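Local structure of glucose-6-phosphate isomerase (Plasmodium falciparum, 3QKI) at residues I23-L35 with T77-E89. The protein probably catalyses the interconversion of alpha-D-glucose 6-phosphate and beta-D-fructose 6-phosphate, an early step of glycolysis. Residues are numbered along the deposited sequence; the frame is centred on the assembly and turned at random.
Sequences ITNLKSYKELVTL and TLNKLVEYAEEVE
The E87 carboxylate overlaps the first turn of helix 27-35, where its OE1 takes two bonds from S28. The backbone N of S28 lies 3.0 Å from E87 OE1, on the syn side and nearly straight (161°), while S28 OG, 2.6 Å from the same E87 OE1, comes from above the carboxylate plane. E87 OE2 turns to K27 N, a weak bond at 3.3 Å; a water that accepts from K27 N and donates to E87 OE2 also links the two. The negative group therefore sits where the helix exposes its first N-H groups, and the helix dipole would probably favour the charge. S28 is a knob among K80, E83, Y84 and E87, its OG meeting the edge of the Y84 ring. With CG anti to the backbone N (chi1 176°), Y84 reaches across to the residues that precede helix 27-35: L26 CD1 packs 3.7 Å from Y84 CE2, and Y84 OH lies against I23 and bonds to the carbonyl of L543. L32 fits among T77, K80, L81 and Y84. K80 CG packs on L32 and L35; bends beyond it fold NZ to 2.8 Å from E31 OE1. K80 also pairs with E83, and E31 with K27, completing a four-residue salt-bridge network. Axes 8.9 Å apart at 156° define an antiparallel, knobs-into-holes helix pair, packed against F365 and F370 of helix 356-371, away from the sugar-phosphate site.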
loop_
_atom_site.group_PDB
_atom_site.type_symbol
_atom_site.label_atom_id
_atom_site.label_comp_id
_atom_site.label_asym_id
_atom_site.label_seq_id
_atom_site.Cartn_x
_atom_site.Cartn_y
_atom_site.Cartn_z
ATOM N N ILE A 23 30.240 -10.910 6.710
ATOM C CA ILE A 23 29.462 -12.159 6.785
ATOM C C ILE A 23 29.719 -13.093 5.569
ATOM O O ILE A 23 29.681 -14.325 5.688
ATOM C CB ILE A 23 27.946 -11.879 6.992
ATOM C CG1 ILE A 23 27.333 -11.016 5.855
ATOM C CG2 ILE A 23 27.695 -11.309 8.379
ATOM C CD1 ILE A 23 25.788 -11.036 5.739
ATOM N N THR A 24 29.972 -12.487 4.416
ATOM C CA THR A 24 30.210 -13.179 3.148
ATOM C C THR A 24 31.457 -14.070 3.184
ATOM O O THR A 24 31.580 -14.946 2.343
ATOM C CB THR A 24 30.194 -12.188 1.983
ATOM O OG1 THR A 24 31.142 -11.162 2.252
ATOM C CG2 THR A 24 28.820 -11.572 1.764
ATOM N N ASN A 25 32.360 -13.849 4.173
ATOM C CA ASN A 25 33.590 -14.616 4.388
ATOM C C ASN A 25 33.397 -15.803 5.326
ATOM O O ASN A 25 34.274 -16.661 5.371
ATOM C CB ASN A 25 34.736 -13.712 4.852
ATOM C CG ASN A 25 35.182 -12.763 3.768
ATOM O OD1 ASN A 25 35.669 -13.179 2.701
ATOM N ND2 ASN A 25 34.986 -11.465 3.999
ATOM N N LEU A 26 32.246 -15.889 6.030
ATOM C CA LEU A 26 31.954 -17.005 6.937
ATOM C C LEU A 26 31.854 -18.328 6.178
ATOM O O LEU A 26 31.380 -18.366 5.026
ATOM C CB LEU A 26 30.690 -16.755 7.773
ATOM C CG LEU A 26 30.736 -15.563 8.744
ATOM C CD1 LEU A 26 29.360 -15.197 9.204
ATOM C CD2 LEU A 26 31.567 -15.873 9.961
ATOM N N LYS A 27 32.365 -19.402 6.812
ATOM C CA LYS A 27 32.402 -20.753 6.242
ATOM C C LYS A 27 31.022 -21.199 5.796
ATOM O O LYS A 27 30.875 -21.624 4.648
ATOM C CB LYS A 27 33.025 -21.761 7.230
ATOM C CG LYS A 27 33.156 -23.173 6.666
ATOM C CD LYS A 27 33.319 -24.218 7.753
ATOM C CE LYS A 27 33.749 -25.549 7.196
ATOM N NZ LYS A 27 32.702 -26.590 7.394
ATOM N N SER A 28 30.017 -21.092 6.693
ATOM C CA SER A 28 28.630 -21.468 6.418
ATOM C C SER A 28 27.970 -20.620 5.317
ATOM O O SER A 28 27.112 -21.152 4.611
ATOM C CB SER A 28 27.804 -21.471 7.696
ATOM O OG SER A 28 27.892 -20.190 8.289
ATOM N N TYR A 29 28.394 -19.337 5.125
ATOM C CA TYR A 29 27.867 -18.496 4.053
ATOM C C TYR A 29 28.402 -19.015 2.698
ATOM O O TYR A 29 27.650 -19.140 1.718
ATOM C CB TYR A 29 28.270 -17.013 4.260
ATOM C CG TYR A 29 27.619 -16.050 3.283
ATOM C CD1 TYR A 29 28.125 -15.881 1.995
ATOM C CD2 TYR A 29 26.540 -15.253 3.669
ATOM C CE1 TYR A 29 27.542 -14.992 1.098
ATOM C CE2 TYR A 29 25.928 -14.380 2.767
ATOM C CZ TYR A 29 26.430 -14.260 1.475
ATOM O OH TYR A 29 25.892 -13.383 0.559
ATOM N N LYS A 30 29.717 -19.279 2.640
ATOM C CA LYS A 30 30.376 -19.795 1.443
ATOM C C LYS A 30 29.749 -21.162 1.048
ATOM O O LYS A 30 29.526 -21.399 -0.136
ATOM C CB LYS A 30 31.893 -19.896 1.660
ATOM C CG LYS A 30 32.608 -18.552 1.560
ATOM C CD LYS A 30 34.005 -18.635 2.121
ATOM C CE LYS A 30 34.773 -17.351 1.908
ATOM N NZ LYS A 30 36.064 -17.338 2.659
ATOM N N GLU A 31 29.353 -21.978 2.046
ATOM C CA GLU A 31 28.703 -23.265 1.816
ATOM C C GLU A 31 27.281 -23.065 1.266
ATOM O O GLU A 31 26.890 -23.770 0.342
ATOM C CB GLU A 31 28.699 -24.133 3.089
ATOM C CG GLU A 31 30.095 -24.590 3.481
ATOM C CD GLU A 31 30.234 -25.342 4.790
ATOM O OE1 GLU A 31 29.399 -25.139 5.700
ATOM O OE2 GLU A 31 31.201 -26.130 4.908
ATOM N N LEU A 32 26.533 -22.068 1.796
ATOM C CA LEU A 32 25.188 -21.724 1.321
ATOM C C LEU A 32 25.225 -21.244 -0.143
ATOM O O LEU A 32 24.316 -21.575 -0.888
ATOM C CB LEU A 32 24.514 -20.698 2.247
ATOM C CG LEU A 32 23.949 -21.269 3.537
ATOM C CD1 LEU A 32 23.791 -20.201 4.594
ATOM C CD2 LEU A 32 22.663 -22.012 3.297
ATOM N N VAL A 33 26.293 -20.544 -0.569
ATOM C CA VAL A 33 26.463 -20.107 -1.969
ATOM C C VAL A 33 26.422 -21.349 -2.893
ATOM O O VAL A 33 25.697 -21.349 -3.891
ATOM C CB VAL A 33 27.779 -19.298 -2.177
ATOM C CG1 VAL A 33 28.023 -18.996 -3.656
ATOM C CG2 VAL A 33 27.786 -18.010 -1.372
ATOM N N THR A 34 27.152 -22.412 -2.535
ATOM C CA THR A 34 27.194 -23.632 -3.341
ATOM C C THR A 34 25.939 -24.483 -3.208
ATOM O O THR A 34 25.460 -24.976 -4.226
ATOM C CB THR A 34 28.537 -24.372 -3.259
ATOM O OG1 THR A 34 28.618 -25.049 -2.019
ATOM C CG2 THR A 34 29.741 -23.461 -3.496
ATOM N N LEU A 35 25.359 -24.588 -1.989
ATOM C CA LEU A 35 24.102 -25.332 -1.796
ATOM C C LEU A 35 22.936 -24.707 -2.572
ATOM O O LEU A 35 22.155 -25.434 -3.185
ATOM C CB LEU A 35 23.730 -25.415 -0.328
ATOM C CG LEU A 35 24.555 -26.335 0.550
ATOM C CD1 LEU A 35 24.315 -25.996 1.999
ATOM C CD2 LEU A 35 24.183 -27.777 0.326
ATOM N N THR A 77 19.744 -28.074 3.573
ATOM C CA THR A 77 20.062 -26.653 3.334
ATOM C C THR A 77 19.525 -25.775 4.479
ATOM O O THR A 77 20.193 -24.825 4.888
ATOM C CB THR A 77 19.651 -26.206 1.936
ATOM O OG1 THR A 77 20.309 -27.039 0.986
ATOM C CG2 THR A 77 20.012 -24.730 1.647
ATOM N N LEU A 78 18.354 -26.124 5.034
ATOM C CA LEU A 78 17.824 -25.360 6.163
ATOM C C LEU A 78 18.725 -25.565 7.385
ATOM O O LEU A 78 18.952 -24.626 8.126
ATOM C CB LEU A 78 16.352 -25.717 6.461
ATOM C CG LEU A 78 15.642 -24.840 7.512
ATOM C CD1 LEU A 78 15.705 -23.362 7.157
ATOM C CD2 LEU A 78 14.218 -25.302 7.735
ATOM N N ASN A 79 19.283 -26.782 7.563
ATOM C CA ASN A 79 20.223 -27.059 8.662
ATOM C C ASN A 79 21.471 -26.218 8.512
ATOM O O ASN A 79 21.983 -25.723 9.517
ATOM C CB ASN A 79 20.562 -28.551 8.751
ATOM C CG ASN A 79 19.410 -29.406 9.246
ATOM O OD1 ASN A 79 18.392 -28.912 9.750
ATOM N ND2 ASN A 79 19.525 -30.716 9.076
ATOM N N LYS A 80 21.920 -25.979 7.257
ATOM C CA LYS A 80 23.081 -25.129 7.011
ATOM C C LYS A 80 22.761 -23.678 7.360
ATOM O O LYS A 80 23.628 -22.976 7.886
ATOM C CB LYS A 80 23.586 -25.258 5.573
ATOM C CG LYS A 80 24.892 -24.506 5.285
ATOM C CD LYS A 80 26.087 -25.026 6.089
ATOM C CE LYS A 80 26.370 -26.517 5.936
ATOM N NZ LYS A 80 27.530 -26.926 6.752
ATOM N N LEU A 81 21.501 -23.230 7.085
ATOM C CA LEU A 81 21.066 -21.877 7.450
ATOM C C LEU A 81 21.139 -21.722 8.980
ATOM O O LEU A 81 21.582 -20.684 9.461
ATOM C CB LEU A 81 19.647 -21.587 6.914
ATOM C CG LEU A 81 19.587 -21.141 5.448
ATOM C CD1 LEU A 81 18.174 -21.233 4.917
ATOM C CD2 LEU A 81 20.124 -19.727 5.263
ATOM N N VAL A 82 20.766 -22.785 9.735
ATOM C CA VAL A 82 20.855 -22.811 11.210
ATOM C C VAL A 82 22.324 -22.740 11.653
ATOM O O VAL A 82 22.634 -22.015 12.602
ATOM C CB VAL A 82 20.070 -23.992 11.819
ATOM C CG1 VAL A 82 20.326 -24.126 13.330
ATOM C CG2 VAL A 82 18.583 -23.837 11.521
ATOM N N GLU A 83 23.242 -23.411 10.907
ATOM C CA GLU A 83 24.676 -23.339 11.195
ATOM C C GLU A 83 25.173 -21.915 10.969
ATOM O O GLU A 83 26.033 -21.463 11.715
ATOM C CB GLU A 83 25.482 -24.321 10.349
ATOM C CG GLU A 83 25.351 -25.753 10.835
ATOM C CD GLU A 83 26.098 -26.746 9.969
ATOM O OE1 GLU A 83 27.165 -26.375 9.428
ATOM O OE2 GLU A 83 25.617 -27.892 9.830
ATOM N N TYR A 84 24.623 -21.213 9.958
ATOM C CA TYR A 84 24.945 -19.803 9.718
ATOM C C TYR A 84 24.480 -18.925 10.913
ATOM O O TYR A 84 25.254 -18.102 11.383
ATOM C CB TYR A 84 24.362 -19.309 8.381
ATOM C CG TYR A 84 24.622 -17.837 8.184
ATOM C CD1 TYR A 84 23.669 -16.887 8.546
ATOM C CD2 TYR A 84 25.853 -17.383 7.716
ATOM C CE1 TYR A 84 23.921 -15.525 8.413
ATOM C CE2 TYR A 84 26.124 -16.021 7.605
ATOM C CZ TYR A 84 25.153 -15.097 7.946
ATOM O OH TYR A 84 25.380 -13.763 7.784
ATOM N N ALA A 85 23.246 -19.121 11.416
ATOM C CA ALA A 85 22.733 -18.397 12.594
ATOM C C ALA A 85 23.668 -18.620 13.807
ATOM O O ALA A 85 23.977 -17.664 14.530
ATOM C CB ALA A 85 21.331 -18.867 12.931
ATOM N N GLU A 86 24.168 -19.850 13.984
ATOM C CA GLU A 86 25.127 -20.190 15.066
ATOM C C GLU A 86 26.483 -19.470 14.850
ATOM O O GLU A 86 27.035 -18.891 15.784
ATOM C CB GLU A 86 25.352 -21.710 15.107
ATOM C CG GLU A 86 24.195 -22.455 15.734
ATOM C CD GLU A 86 24.134 -23.957 15.523
ATOM O OE1 GLU A 86 24.993 -24.509 14.798
ATOM O OE2 GLU A 86 23.197 -24.581 16.071
ATOM N N GLU A 87 26.987 -19.475 13.608
ATOM C CA GLU A 87 28.241 -18.822 13.256
ATOM C C GLU A 87 28.230 -17.290 13.467
ATOM O O GLU A 87 29.261 -16.727 13.835
ATOM C CB GLU A 87 28.676 -19.206 11.849
ATOM C CG GLU A 87 30.182 -19.138 11.691
ATOM C CD GLU A 87 30.774 -19.562 10.365
ATOM O OE1 GLU A 87 30.151 -20.373 9.645
ATOM O OE2 GLU A 87 31.913 -19.130 10.080
ATOM N N VAL A 88 27.081 -16.624 13.257
ATOM C CA VAL A 88 26.963 -15.176 13.523
ATOM C C VAL A 88 26.584 -14.892 14.990
ATOM O O VAL A 88 26.413 -13.726 15.363
ATOM C CB VAL A 88 26.019 -14.405 12.561
ATOM C CG1 VAL A 88 26.538 -14.412 11.150
ATOM C CG2 VAL A 88 24.586 -14.917 12.629
ATOM N N GLU A 89 26.435 -15.947 15.808
ATOM C CA GLU A 89 26.100 -15.868 17.238
ATOM C C GLU A 89 24.764 -15.169 17.460
ATOM O O GLU A 89 24.638 -14.306 18.327
ATOM C CB GLU A 89 27.239 -15.200 18.050
ATOM C CG GLU A 89 28.564 -15.919 17.930
ATOM C CD GLU A 89 29.672 -15.302 18.755
ATOM O OE1 GLU A 89 30.167 -14.215 18.376
ATOM O OE2 GLU A 89 30.053 -15.916 19.776
HETATM O O HOH W 1 34.234 -18.868 9.196
HETATM O O HOH W 2 30.460 -28.371 6.413
#